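Local coordinates for serpin (Taeniopygia guttata, PDB 5HGC), which binds a cortisol-type steroid and, as a member of the serpin family, may inhibit serine proteases, at residues 86-91 with 364-369; 178-183 with 226-231; 232-237 with 358-363. All coordinates share one frame; numbering follows the deposited sequence.

Contact 1 (86-91 with 364-369); sequences HMLNHP and TNSTLF. With HCY ((11alpha,14beta)-11,17,21-trihydroxypregn-4-ene-3,20-dione), chain B.
L88 reaches from the end of helix 74-89 onto L368 of a neighbouring strand, methyl against methyl, with CD2 of L88 3.9 Å from CD2 of L368. The two branched side chains cross at a slant, and CD1 of L88 lies almost as near the same methyl. CD2 of L88 also touches OG1 of T364 at 4.2 Å; a branched, apolar leucine suits this buried spot among L368, V40 and T364. M87, one residue earlier on the helix, runs past T364 in the opposite sense. Its chain bends at the last torsion (chi3 75°), and SD lies 4.1 Å from CG2 of T364; a flexible thioether suits such a glancing contact. Threonine serves here with both branches: with chi1 at 53°, CG2 is turned to the methionine, while OG1 accepts a hydrogen bond from OG of S366 at 2.9 Å and is also bonded to D361. The buried hydroxyl is thus satisfied, though L88 packs against it. On the turn, OD1 of N365 accepts a hydrogen bond from O3 of HCY at 2.7 Å. No hydrogen bond joins the two segments. V40 of helix 39-52 touches both L88 and L368, and strand 355-361 flanks strand 366-373, whose pairing with it carries a G1 beta bulge, N365 and S366 both facing D361, and a classic bulge, L368 and F369 facing I359.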
loop_
_atom_site.group_PDB
_atom_site.type_symbol
_atom_site.label_atom_id
_atom_site.label_comp_id
_atom_site.label_asym_id
_atom_site.label_seq_id
_atom_site.Cartn_x
_atom_site.Cartn_y
_atom_site.Cartn_z
ATOM N N HIS A 86 2.646 12.840 -7.922
ATOM C CA HIS A 86 3.754 13.436 -8.638
ATOM C C HIS A 86 5.089 13.108 -7.926
ATOM O O HIS A 86 6.060 12.687 -8.550
ATOM C CB HIS A 86 3.519 14.949 -8.817
ATOM C CG HIS A 86 4.620 15.642 -9.558
ATOM N ND1 HIS A 86 5.762 16.112 -8.933
ATOM C CD2 HIS A 86 4.771 15.916 -10.874
ATOM C CE1 HIS A 86 6.567 16.647 -9.831
ATOM N NE2 HIS A 86 5.986 16.544 -11.016
ATOM N N MET A 87 5.108 13.244 -6.606
ATOM C CA MET A 87 6.332 12.971 -5.863
ATOM C C MET A 87 6.734 11.540 -5.789
ATOM O O MET A 87 7.917 11.261 -5.955
ATOM C CB MET A 87 6.263 13.573 -4.494
ATOM C CG MET A 87 6.323 15.076 -4.703
ATOM S SD MET A 87 6.545 15.977 -3.197
ATOM C CE MET A 87 8.307 15.578 -3.004
ATOM N N LEU A 88 5.749 10.651 -5.594
ATOM C CA LEU A 88 5.968 9.215 -5.565
ATOM C C LEU A 88 6.366 8.621 -6.907
ATOM O O LEU A 88 7.196 7.687 -6.970
ATOM C CB LEU A 88 4.735 8.489 -5.015
ATOM C CG LEU A 88 4.359 8.889 -3.595
ATOM C CD1 LEU A 88 3.053 8.192 -3.244
ATOM C CD2 LEU A 88 5.504 8.577 -2.632
ATOM N N ASN A 89 5.776 9.153 -7.977
ATOM C CA ASN A 89 6.062 8.634 -9.307
ATOM C C ASN A 89 7.179 9.272 -10.022
ATOM O O ASN A 89 7.695 8.631 -10.901
ATOM C CB ASN A 89 4.815 8.550 -10.177
ATOM C CG ASN A 89 3.925 7.400 -9.749
ATOM O OD1 ASN A 89 4.284 6.630 -8.839
ATOM N ND2 ASN A 89 2.754 7.298 -10.345
ATOM N N HIS A 90 7.621 10.463 -9.592
ATOM C CA HIS A 90 8.684 11.201 -10.303
ATOM C C HIS A 90 10.049 10.502 -10.372
ATOM O O HIS A 90 10.613 10.165 -9.343
ATOM C CB HIS A 90 8.884 12.637 -9.801
ATOM C CG HIS A 90 9.559 13.508 -10.810
ATOM N ND1 HIS A 90 10.860 13.943 -10.675
ATOM C CD2 HIS A 90 9.131 13.966 -12.014
ATOM C CE1 HIS A 90 11.195 14.656 -11.738
ATOM N NE2 HIS A 90 10.164 14.685 -12.565
ATOM N N PRO A 91 10.583 10.301 -11.597
ATOM C CA PRO A 91 11.938 9.801 -11.890
ATOM C C PRO A 91 13.107 10.466 -11.123
ATOM O O PRO A 91 13.931 9.775 -10.555
ATOM C CB PRO A 91 12.055 10.084 -13.382
ATOM C CG PRO A 91 10.675 9.822 -13.884
ATOM C CD PRO A 91 9.808 10.465 -12.846
ATOM N N THR A 364 6.955 12.708 1.923
ATOM C CA THR A 364 5.524 13.071 1.975
ATOM C C THR A 364 4.812 12.529 3.198
ATOM O O THR A 364 3.590 12.714 3.341
ATOM C CB THR A 364 4.795 12.505 0.760
ATOM O OG1 THR A 364 5.064 11.087 0.681
ATOM C CG2 THR A 364 5.243 13.190 -0.506
ATOM N N ASN A 365 5.555 11.824 4.052
ATOM C CA ASN A 365 4.966 11.157 5.195
ATOM C C ASN A 365 3.719 10.359 4.868
ATOM O O ASN A 365 2.683 10.535 5.516
ATOM C CB ASN A 365 4.653 12.155 6.305
ATOM C CG ASN A 365 5.915 12.679 6.990
ATOM O OD1 ASN A 365 6.967 12.025 6.999
ATOM N ND2 ASN A 365 5.817 13.878 7.545
ATOM N N SER A 366 3.814 9.497 3.858
ATOM C CA SER A 366 2.680 8.658 3.488
ATOM C C SER A 366 3.052 7.203 3.602
ATOM O O SER A 366 4.209 6.816 3.354
ATOM C CB SER A 366 2.172 8.942 2.062
ATOM O OG SER A 366 3.248 8.821 1.169
ATOM N N THR A 367 2.046 6.407 3.962
ATOM C CA THR A 367 2.181 4.970 3.978
ATOM C C THR A 367 2.044 4.408 2.575
ATOM O O THR A 367 0.977 4.517 1.946
ATOM C CB THR A 367 1.143 4.340 4.908
ATOM O OG1 THR A 367 1.042 5.151 6.100
ATOM C CG2 THR A 367 1.536 2.904 5.240
ATOM N N LEU A 368 3.143 3.818 2.114
ATOM C CA LEU A 368 3.195 3.192 0.810
ATOM C C LEU A 368 2.741 1.749 0.853
ATOM O O LEU A 368 2.046 1.306 -0.064
ATOM C CB LEU A 368 4.595 3.270 0.190
ATOM C CG LEU A 368 5.244 4.647 0.296
ATOM C CD1 LEU A 368 6.605 4.608 -0.378
ATOM C CD2 LEU A 368 4.346 5.771 -0.253
ATOM N N PHE A 369 3.135 0.983 1.872
ATOM C CA PHE A 369 2.722 -0.435 1.902
ATOM C C PHE A 369 2.460 -0.902 3.314
ATOM O O PHE A 369 3.155 -0.487 4.254
ATOM C CB PHE A 369 3.794 -1.329 1.278
ATOM C CG PHE A 369 4.005 -1.109 -0.191
ATOM C CD1 PHE A 369 3.180 -1.725 -1.127
ATOM C CD2 PHE A 369 5.056 -0.305 -0.656
ATOM C CE1 PHE A 369 3.384 -1.533 -2.495
ATOM C CE2 PHE A 369 5.258 -0.106 -2.039
ATOM C CZ PHE A 369 4.419 -0.729 -2.963
HETATM C C1 HCY B . 2.892 11.070 12.263
HETATM C C2 HCY B . 1.472 11.483 12.641
HETATM C C3 HCY B . 0.540 11.457 11.451
HETATM C C4 HCY B . 0.930 10.767 10.198
HETATM C C5 HCY B . 1.938 9.886 10.213
HETATM C C6 HCY B . 2.033 8.861 9.104
HETATM C C7 HCY B . 3.477 8.804 8.557
HETATM C C8 HCY B . 4.596 8.816 9.606
HETATM C C9 HCY B . 4.367 9.966 10.611
HETATM C C10 HCY B . 2.993 9.879 11.313
HETATM C C12 HCY B . 6.981 10.252 10.867
HETATM C C11 HCY B . 5.592 10.272 11.542
HETATM C C13 HCY B . 7.140 9.036 9.905
HETATM C C14 HCY B . 5.944 9.020 8.951
HETATM C C15 HCY B . 6.388 8.168 7.785
HETATM C C16 HCY B . 7.884 8.420 7.643
HETATM C C17 HCY B . 8.328 9.179 8.919
HETATM C C18 HCY B . 7.297 7.677 10.649
HETATM C C19 HCY B . 2.747 8.580 12.111
HETATM C C20 HCY B . 9.679 8.723 9.439
HETATM C C21 HCY B . 10.620 9.707 10.103
HETATM O O1 HCY B . -0.563 11.953 11.560
HETATM O O2 HCY B . 5.542 9.230 12.521
HETATM O O3 HCY B . 8.561 10.568 8.590
HETATM O O4 HCY B . 10.030 7.557 9.333
HETATM O O5 HCY B . 11.192 8.950 11.168
#

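Contact 2 (178-183 with 226-231); sequences SWEKPF and RLHYNG. Unlike the reference sequence in segment 178-183: S178 (reference Asn). With HCY ((11alpha,14beta)-11,17,21-trihydroxypregn-4-ene-3,20-dione), chain B.
A single backbone bridge between W179 and Y229 ties the loop that follows strand 167-176 to the end of strand 222-228, where the chain turns toward strand 233-240. Two hydrogen bonds frame it: N of N230 donates to O of S178 at 2.7 Å, and N of E180 donates to O of H228 at 2.9 Å. Next to this bridge the aromatic side chains lie almost flat on each other. The six-membered ring of W179 and the ring of Y229 form an offset stack, centroids 4.3 Å apart and planes only 7° from parallel, with CE1 of Y229 over one face of the indole. F183 and L227 cover the opposite face, and CZ of F183 meets CD1 of L227 at 3.7 Å. The broad indole is thus sandwiched between a tyrosine and an apolar pair, a place that suits a large flat group. At its rim, in plane, comes O of H228. E180 and H228 lie side by side, pointing the same way, their CB atoms 4.0 Å apart. Water bridges N of S178 to O of N230 and N of K181 to O of H228. R226 points to the steroid instead: its chain bends at chi2 (-94°) and chi3, bringing NH1 to O4 of HCY at 2.8 Å and NH2 to O5 at 2.9 Å. NE forms a salt bridge with D213, and NH1 is also hydrogen-bonded to OG1 of T234. These two partners probably fix the guanidinium so that its N-H groups meet both steroid oxygens.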
loop_
_atom_site.group_PDB
_atom_site.type_symbol
_atom_site.label_atom_id
_atom_site.label_comp_id
_atom_site.label_asym_id
_atom_site.label_seq_id
_atom_site.Cartn_x
_atom_site.Cartn_y
_atom_site.Cartn_z
ATOM N N SER A 178 15.927 -0.196 -2.981
ATOM C CA SER A 178 17.328 -0.414 -2.704
ATOM C C SER A 178 17.690 -0.025 -1.235
ATOM O O SER A 178 17.420 1.115 -0.790
ATOM C CB SER A 178 18.170 0.359 -3.708
ATOM O OG SER A 178 19.516 -0.004 -3.564
ATOM N N TRP A 179 18.307 -0.961 -0.513
ATOM C CA TRP A 179 18.645 -0.752 0.894
ATOM C C TRP A 179 19.734 0.294 1.118
ATOM O O TRP A 179 20.791 0.201 0.486
ATOM C CB TRP A 179 19.101 -2.067 1.536
ATOM C CG TRP A 179 18.004 -3.032 1.759
ATOM C CD1 TRP A 179 17.978 -4.349 1.337
ATOM C CD2 TRP A 179 16.769 -2.803 2.475
ATOM N NE1 TRP A 179 16.777 -4.920 1.721
ATOM C CE2 TRP A 179 16.029 -4.003 2.426
ATOM C CE3 TRP A 179 16.200 -1.687 3.113
ATOM C CZ2 TRP A 179 14.744 -4.137 3.026
ATOM C CZ3 TRP A 179 14.910 -1.829 3.725
ATOM C CH2 TRP A 179 14.203 -3.039 3.660
ATOM N N GLU A 180 19.523 1.248 2.031
ATOM C CA GLU A 180 20.629 2.181 2.371
ATOM C C GLU A 180 21.857 1.417 2.906
ATOM O O GLU A 180 22.968 1.731 2.514
ATOM C CB GLU A 180 20.191 3.265 3.334
ATOM C CG GLU A 180 21.235 4.337 3.596
ATOM C CD GLU A 180 20.869 5.220 4.779
ATOM O OE1 GLU A 180 21.095 4.803 5.964
ATOM O OE2 GLU A 180 20.334 6.327 4.507
ATOM N N LYS A 181 21.608 0.404 3.751
ATOM C CA LYS A 181 22.582 -0.502 4.319
ATOM C C LYS A 181 22.302 -1.887 3.763
ATOM O O LYS A 181 21.397 -2.597 4.215
ATOM C CB LYS A 181 22.472 -0.478 5.838
ATOM C CG LYS A 181 23.146 0.733 6.487
ATOM C CD LYS A 181 22.470 1.076 7.811
ATOM C CE LYS A 181 23.402 1.737 8.806
ATOM N NZ LYS A 181 24.419 0.745 9.304
ATOM N N PRO A 182 23.039 -2.290 2.736
ATOM C CA PRO A 182 22.798 -3.636 2.141
ATOM C C PRO A 182 23.108 -4.789 3.086
ATOM O O PRO A 182 23.992 -4.664 3.943
ATOM C CB PRO A 182 23.785 -3.701 0.998
ATOM C CG PRO A 182 24.788 -2.631 1.293
ATOM C CD PRO A 182 24.051 -1.527 2.005
ATOM N N PHE A 183 22.363 -5.887 2.951
ATOM C CA PHE A 183 22.694 -7.153 3.602
ATOM C C PHE A 183 23.836 -7.775 2.779
ATOM O O PHE A 183 23.898 -7.545 1.572
ATOM C CB PHE A 183 21.469 -8.061 3.654
ATOM C CG PHE A 183 20.323 -7.512 4.481
ATOM C CD1 PHE A 183 19.471 -6.507 3.974
ATOM C CD2 PHE A 183 20.071 -8.025 5.772
ATOM C CE1 PHE A 183 18.409 -6.028 4.733
ATOM C CE2 PHE A 183 19.005 -7.547 6.537
ATOM C CZ PHE A 183 18.170 -6.550 6.021
ATOM N N ARG A 226 13.784 -0.280 12.134
ATOM C CA ARG A 226 13.554 0.555 10.978
ATOM C C ARG A 226 14.798 0.662 10.083
ATOM O O ARG A 226 15.871 1.024 10.549
ATOM C CB ARG A 226 13.079 1.933 11.420
ATOM C CG ARG A 226 12.812 2.859 10.256
ATOM C CD ARG A 226 14.048 3.694 9.987
ATOM N NE ARG A 226 14.012 4.867 10.855
ATOM C CZ ARG A 226 13.129 5.848 10.739
ATOM N NH1 ARG A 226 12.208 5.824 9.752
ATOM N NH2 ARG A 226 13.146 6.838 11.602
ATOM N N LEU A 227 14.623 0.375 8.796
ATOM C CA LEU A 227 15.700 0.317 7.812
ATOM C C LEU A 227 15.374 1.311 6.740
ATOM O O LEU A 227 14.232 1.324 6.270
ATOM C CB LEU A 227 15.798 -1.088 7.182
ATOM C CG LEU A 227 16.237 -2.248 8.090
ATOM C CD1 LEU A 227 16.576 -3.501 7.286
ATOM C CD2 LEU A 227 17.436 -1.777 8.914
ATOM N N HIS A 228 16.329 2.160 6.366
ATOM C CA HIS A 228 16.078 3.091 5.275
ATOM C C HIS A 228 16.340 2.440 3.953
ATOM O O HIS A 228 17.275 1.625 3.787
ATOM C CB HIS A 228 16.932 4.348 5.369
ATOM C CG HIS A 228 16.574 5.215 6.525
ATOM N ND1 HIS A 228 15.271 5.599 6.790
ATOM C CD2 HIS A 228 17.335 5.777 7.482
ATOM C CE1 HIS A 228 15.250 6.354 7.874
ATOM N NE2 HIS A 228 16.490 6.482 8.305
ATOM N N TYR A 229 15.506 2.827 3.004
ATOM C CA TYR A 229 15.859 2.691 1.592
ATOM C C TYR A 229 16.708 3.890 1.107
ATOM O O TYR A 229 16.625 5.027 1.661
ATOM C CB TYR A 229 14.594 2.573 0.778
ATOM C CG TYR A 229 13.846 1.248 0.911
ATOM C CD1 TYR A 229 14.411 0.044 0.454
ATOM C CD2 TYR A 229 12.558 1.204 1.486
ATOM C CE1 TYR A 229 13.705 -1.156 0.543
ATOM C CE2 TYR A 229 11.851 0.016 1.608
ATOM C CZ TYR A 229 12.411 -1.148 1.104
ATOM O OH TYR A 229 11.700 -2.317 1.188
ATOM N N ASN A 230 17.514 3.645 0.077
ATOM C CA ASN A 230 18.073 4.747 -0.729
ATOM C C ASN A 230 16.926 5.557 -1.242
ATOM O O ASN A 230 15.907 4.993 -1.666
ATOM C CB ASN A 230 18.871 4.220 -1.914
ATOM C CG ASN A 230 20.219 3.709 -1.496
ATOM O OD1 ASN A 230 20.722 2.724 -2.061
ATOM N ND2 ASN A 230 20.825 4.355 -0.469
ATOM N N GLY A 231 17.071 6.861 -1.211
ATOM C CA GLY A 231 15.964 7.704 -1.600
ATOM C C GLY A 231 15.274 8.119 -0.333
ATOM O O GLY A 231 15.908 8.367 0.670
HETATM C C1 HCY B . 2.892 11.070 12.263
HETATM C C2 HCY B . 1.472 11.483 12.641
HETATM C C3 HCY B . 0.540 11.457 11.451
HETATM C C4 HCY B . 0.930 10.767 10.198
HETATM C C5 HCY B . 1.938 9.886 10.213
HETATM C C6 HCY B . 2.033 8.861 9.104
HETATM C C7 HCY B . 3.477 8.804 8.557
HETATM C C8 HCY B . 4.596 8.816 9.606
HETATM C C9 HCY B . 4.367 9.966 10.611
HETATM C C10 HCY B . 2.993 9.879 11.313
HETATM C C12 HCY B . 6.981 10.252 10.867
HETATM C C11 HCY B . 5.592 10.272 11.542
HETATM C C13 HCY B . 7.140 9.036 9.905
HETATM C C14 HCY B . 5.944 9.020 8.951
HETATM C C15 HCY B . 6.388 8.168 7.785
HETATM C C16 HCY B . 7.884 8.420 7.643
HETATM C C17 HCY B . 8.328 9.179 8.919
HETATM C C18 HCY B . 7.297 7.677 10.649
HETATM C C19 HCY B . 2.747 8.580 12.111
HETATM C C20 HCY B . 9.679 8.723 9.439
HETATM C C21 HCY B . 10.620 9.707 10.103
HETATM O O1 HCY B . -0.563 11.953 11.560
HETATM O O2 HCY B . 5.542 9.230 12.521
HETATM O O3 HCY B . 8.561 10.568 8.590
HETATM O O4 HCY B . 10.030 7.557 9.333
HETATM O O5 HCY B . 11.192 8.950 11.168
HETATM O O HOH W 1 15.359 2.729 -3.115
HETATM O O HOH W 2 18.176 7.062 2.856
HETATM O O HOH W 3 19.115 0.110 5.233
#

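Contact 3 (232-237 with 358-363); sequences SATAFL and LIFDRD. With HCY ((11alpha,14beta)-11,17,21-trihydroxypregn-4-ene-3,20-dione), chain B.
The carbonyl O of S232 accepts two hydrogen bonds from R362, one from the backbone N and one from NE of the side chain, each at 2.9 Å. Both donors stand well out of the carbonyl plane, on opposite faces of it, and neither lies on a lone pair. The arginine chain folds back through a bend at chi3 (-83°), which also carries NH2 to O of A233 at 3.1 Å. An arginine suits this strand end because its several N-H groups can serve neighbouring carbonyls. The serine side chain is held too: OG donates to OD1 of D361 at 2.6 Å, on the syn side and 26° out of the carboxylate plane. Beyond this end the strands pair antiparallel, with T234 opposite F360 and F236 opposite L358 as hydrogen-bonded pairs. A233 with D361 and A235 with I359 are the non-hydrogen-bonded pairs, and these four residues share a face. On the other face, F360 sets its edge toward the face of F236, an offset edge-to-face pair with centroids 5.2 Å apart and planes at 80°. These two rings border the steroid: CB of F360 is 3.4 Å from C15 of HCY, and O4 of HCY lies in the plane of the F236 ring, at its edge. CG2 of T234 comes within 3.7 Å of the same O4. This part of the wall probably adds apolar contact round O4 and C15, while R226, N365 and S261 supply hydrogen bonds.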
loop_
_atom_site.group_PDB
_atom_site.type_symbol
_atom_site.label_atom_id
_atom_site.label_comp_id
_atom_site.label_asym_id
_atom_site.label_seq_id
_atom_site.Cartn_x
_atom_site.Cartn_y
_atom_site.Cartn_z
ATOM N N SER A 232 13.971 8.215 -0.356
ATOM C CA SER A 232 13.272 8.722 0.815
ATOM C C SER A 232 12.347 7.680 1.489
ATOM O O SER A 232 11.785 7.997 2.538
ATOM C CB SER A 232 12.478 9.970 0.444
ATOM O OG SER A 232 11.658 9.669 -0.683
ATOM N N ALA A 233 12.165 6.497 0.890
ATOM C CA ALA A 233 11.322 5.434 1.482
ATOM C C ALA A 233 12.015 4.863 2.692
ATOM O O ALA A 233 13.214 4.867 2.754
ATOM C CB ALA A 233 10.991 4.297 0.497
ATOM N N THR A 234 11.246 4.369 3.644
ATOM C CA THR A 234 11.785 3.718 4.822
ATOM C C THR A 234 10.893 2.532 5.208
ATOM O O THR A 234 9.689 2.558 4.955
ATOM C CB THR A 234 11.900 4.770 5.968
ATOM O OG1 THR A 234 12.711 4.246 7.024
ATOM C CG2 THR A 234 10.508 5.234 6.492
ATOM N N ALA A 235 11.477 1.484 5.787
ATOM C CA ALA A 235 10.689 0.309 6.210
ATOM C C ALA A 235 10.713 0.089 7.728
ATOM O O ALA A 235 11.794 0.019 8.308
ATOM C CB ALA A 235 11.164 -0.910 5.468
ATOM N N PHE A 236 9.545 0.037 8.369
ATOM C CA PHE A 236 9.393 -0.395 9.809
ATOM C C PHE A 236 9.056 -1.867 9.851
ATOM O O PHE A 236 8.078 -2.284 9.228
ATOM C CB PHE A 236 8.246 0.327 10.510
ATOM C CG PHE A 236 8.545 1.771 10.845
ATOM C CD1 PHE A 236 8.879 2.718 9.811
ATOM C CD2 PHE A 236 8.453 2.226 12.175
ATOM C CE1 PHE A 236 9.135 4.070 10.110
ATOM C CE2 PHE A 236 8.714 3.578 12.479
ATOM C CZ PHE A 236 9.042 4.499 11.452
ATOM N N LEU A 237 9.884 -2.659 10.540
ATOM C CA LEU A 237 9.721 -4.109 10.575
ATOM C C LEU A 237 9.325 -4.390 12.002
ATOM O O LEU A 237 10.082 -4.065 12.931
ATOM C CB LEU A 237 11.028 -4.783 10.226
ATOM C CG LEU A 237 11.819 -4.092 9.117
ATOM C CD1 LEU A 237 13.235 -4.675 8.993
ATOM C CD2 LEU A 237 11.055 -4.200 7.792
ATOM N N LEU A 358 5.984 -2.196 7.231
ATOM C CA LEU A 358 5.263 -0.971 6.883
ATOM C C LEU A 358 6.234 -0.050 6.150
ATOM O O LEU A 358 7.310 0.288 6.678
ATOM C CB LEU A 358 4.662 -0.278 8.102
ATOM C CG LEU A 358 4.060 -1.198 9.171
ATOM C CD1 LEU A 358 3.697 -0.380 10.393
ATOM C CD2 LEU A 358 2.849 -1.955 8.646
ATOM N N ILE A 359 5.887 0.321 4.915
ATOM C CA ILE A 359 6.819 1.091 4.104
ATOM C C ILE A 359 6.241 2.447 3.932
ATOM O O ILE A 359 5.093 2.563 3.535
ATOM C CB ILE A 359 7.090 0.417 2.778
ATOM C CG1 ILE A 359 7.638 -1.006 3.050
ATOM C CG2 ILE A 359 8.023 1.269 1.954
ATOM C CD1 ILE A 359 7.726 -1.957 1.853
ATOM N N PHE A 360 7.026 3.463 4.267
ATOM C CA PHE A 360 6.593 4.866 4.173
ATOM C C PHE A 360 7.524 5.698 3.266
ATOM O O PHE A 360 8.738 5.339 3.048
ATOM C CB PHE A 360 6.570 5.562 5.532
ATOM C CG PHE A 360 5.782 4.840 6.599
ATOM C CD1 PHE A 360 6.409 3.868 7.425
ATOM C CD2 PHE A 360 4.422 5.132 6.802
ATOM C CE1 PHE A 360 5.700 3.203 8.414
ATOM C CE2 PHE A 360 3.723 4.464 7.795
ATOM C CZ PHE A 360 4.363 3.504 8.606
ATOM N N ASP A 361 6.976 6.818 2.769
ATOM C CA ASP A 361 7.834 7.861 2.206
ATOM C C ASP A 361 8.120 8.991 3.228
ATOM O O ASP A 361 7.164 9.604 3.715
ATOM C CB ASP A 361 7.243 8.407 0.901
ATOM C CG ASP A 361 8.082 9.539 0.297
ATOM O OD1 ASP A 361 9.343 9.518 0.456
ATOM O OD2 ASP A 361 7.465 10.463 -0.322
ATOM N N ARG A 362 9.409 9.257 3.515
ATOM C CA ARG A 362 9.832 10.340 4.426
ATOM C C ARG A 362 9.636 11.762 3.884
ATOM O O ARG A 362 9.423 12.664 4.687
ATOM C CB ARG A 362 11.266 10.184 4.934
ATOM C CG ARG A 362 11.533 8.998 5.837
ATOM C CD ARG A 362 13.042 8.816 5.952
ATOM N NE ARG A 362 13.550 8.050 4.810
ATOM C CZ ARG A 362 14.840 7.826 4.548
ATOM N NH1 ARG A 362 15.767 8.361 5.361
ATOM N NH2 ARG A 362 15.201 7.088 3.464
ATOM N N ASP A 363 9.679 11.954 2.555
ATOM C CA ASP A 363 9.338 13.246 1.898
ATOM C C ASP A 363 7.879 13.659 1.919
ATOM O O ASP A 363 7.581 14.848 1.971
ATOM C CB ASP A 363 9.794 13.277 0.466
ATOM C CG ASP A 363 11.294 13.320 0.343
ATOM O OD1 ASP A 363 12.031 13.690 1.314
ATOM O OD2 ASP A 363 11.749 12.944 -0.741
HETATM C C1 HCY B . 2.892 11.070 12.263
HETATM C C2 HCY B . 1.472 11.483 12.641
HETATM C C3 HCY B . 0.540 11.457 11.451
HETATM C C4 HCY B . 0.930 10.767 10.198
HETATM C C5 HCY B . 1.938 9.886 10.213
HETATM C C6 HCY B . 2.033 8.861 9.104
HETATM C C7 HCY B . 3.477 8.804 8.557
HETATM C C8 HCY B . 4.596 8.816 9.606
HETATM C C9 HCY B . 4.367 9.966 10.611
HETATM C C10 HCY B . 2.993 9.879 11.313
HETATM C C12 HCY B . 6.981 10.252 10.867
HETATM C C11 HCY B . 5.592 10.272 11.542
HETATM C C13 HCY B . 7.140 9.036 9.905
HETATM C C14 HCY B . 5.944 9.020 8.951
HETATM C C15 HCY B . 6.388 8.168 7.785
HETATM C C16 HCY B . 7.884 8.420 7.643
HETATM C C17 HCY B . 8.328 9.179 8.919
HETATM C C18 HCY B . 7.297 7.677 10.649
HETATM C C19 HCY B . 2.747 8.580 12.111
HETATM C C20 HCY B . 9.679 8.723 9.439
HETATM C C21 HCY B . 10.620 9.707 10.103
HETATM O O1 HCY B . -0.563 11.953 11.560
HETATM O O2 HCY B . 5.542 9.230 12.521
HETATM O O3 HCY B . 8.561 10.568 8.590
HETATM O O4 HCY B . 10.030 7.557 9.333
HETATM O O5 HCY B . 11.192 8.950 11.168
#

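Strands 222-228, 233-240, 355-361 and 366-373 lie side by side in that order, and the three contacts run across them. Contact 2 joins the first of these to the loop after strand 167-176, contact 3 pairs the middle two, and contact 1 sets helix 74-89 against the last. Contact 3 has its centre about 10 Å from those of the other two and touches both, whereas contacts 1 and 2 are about 16 Å apart between centres and do not touch. Along the chain, contact 2 closes before contact 3 opens, and both fall between the two segments of contact 1. All three reach HCY, so its pocket is built from sequence-distant parts of the serpin fold.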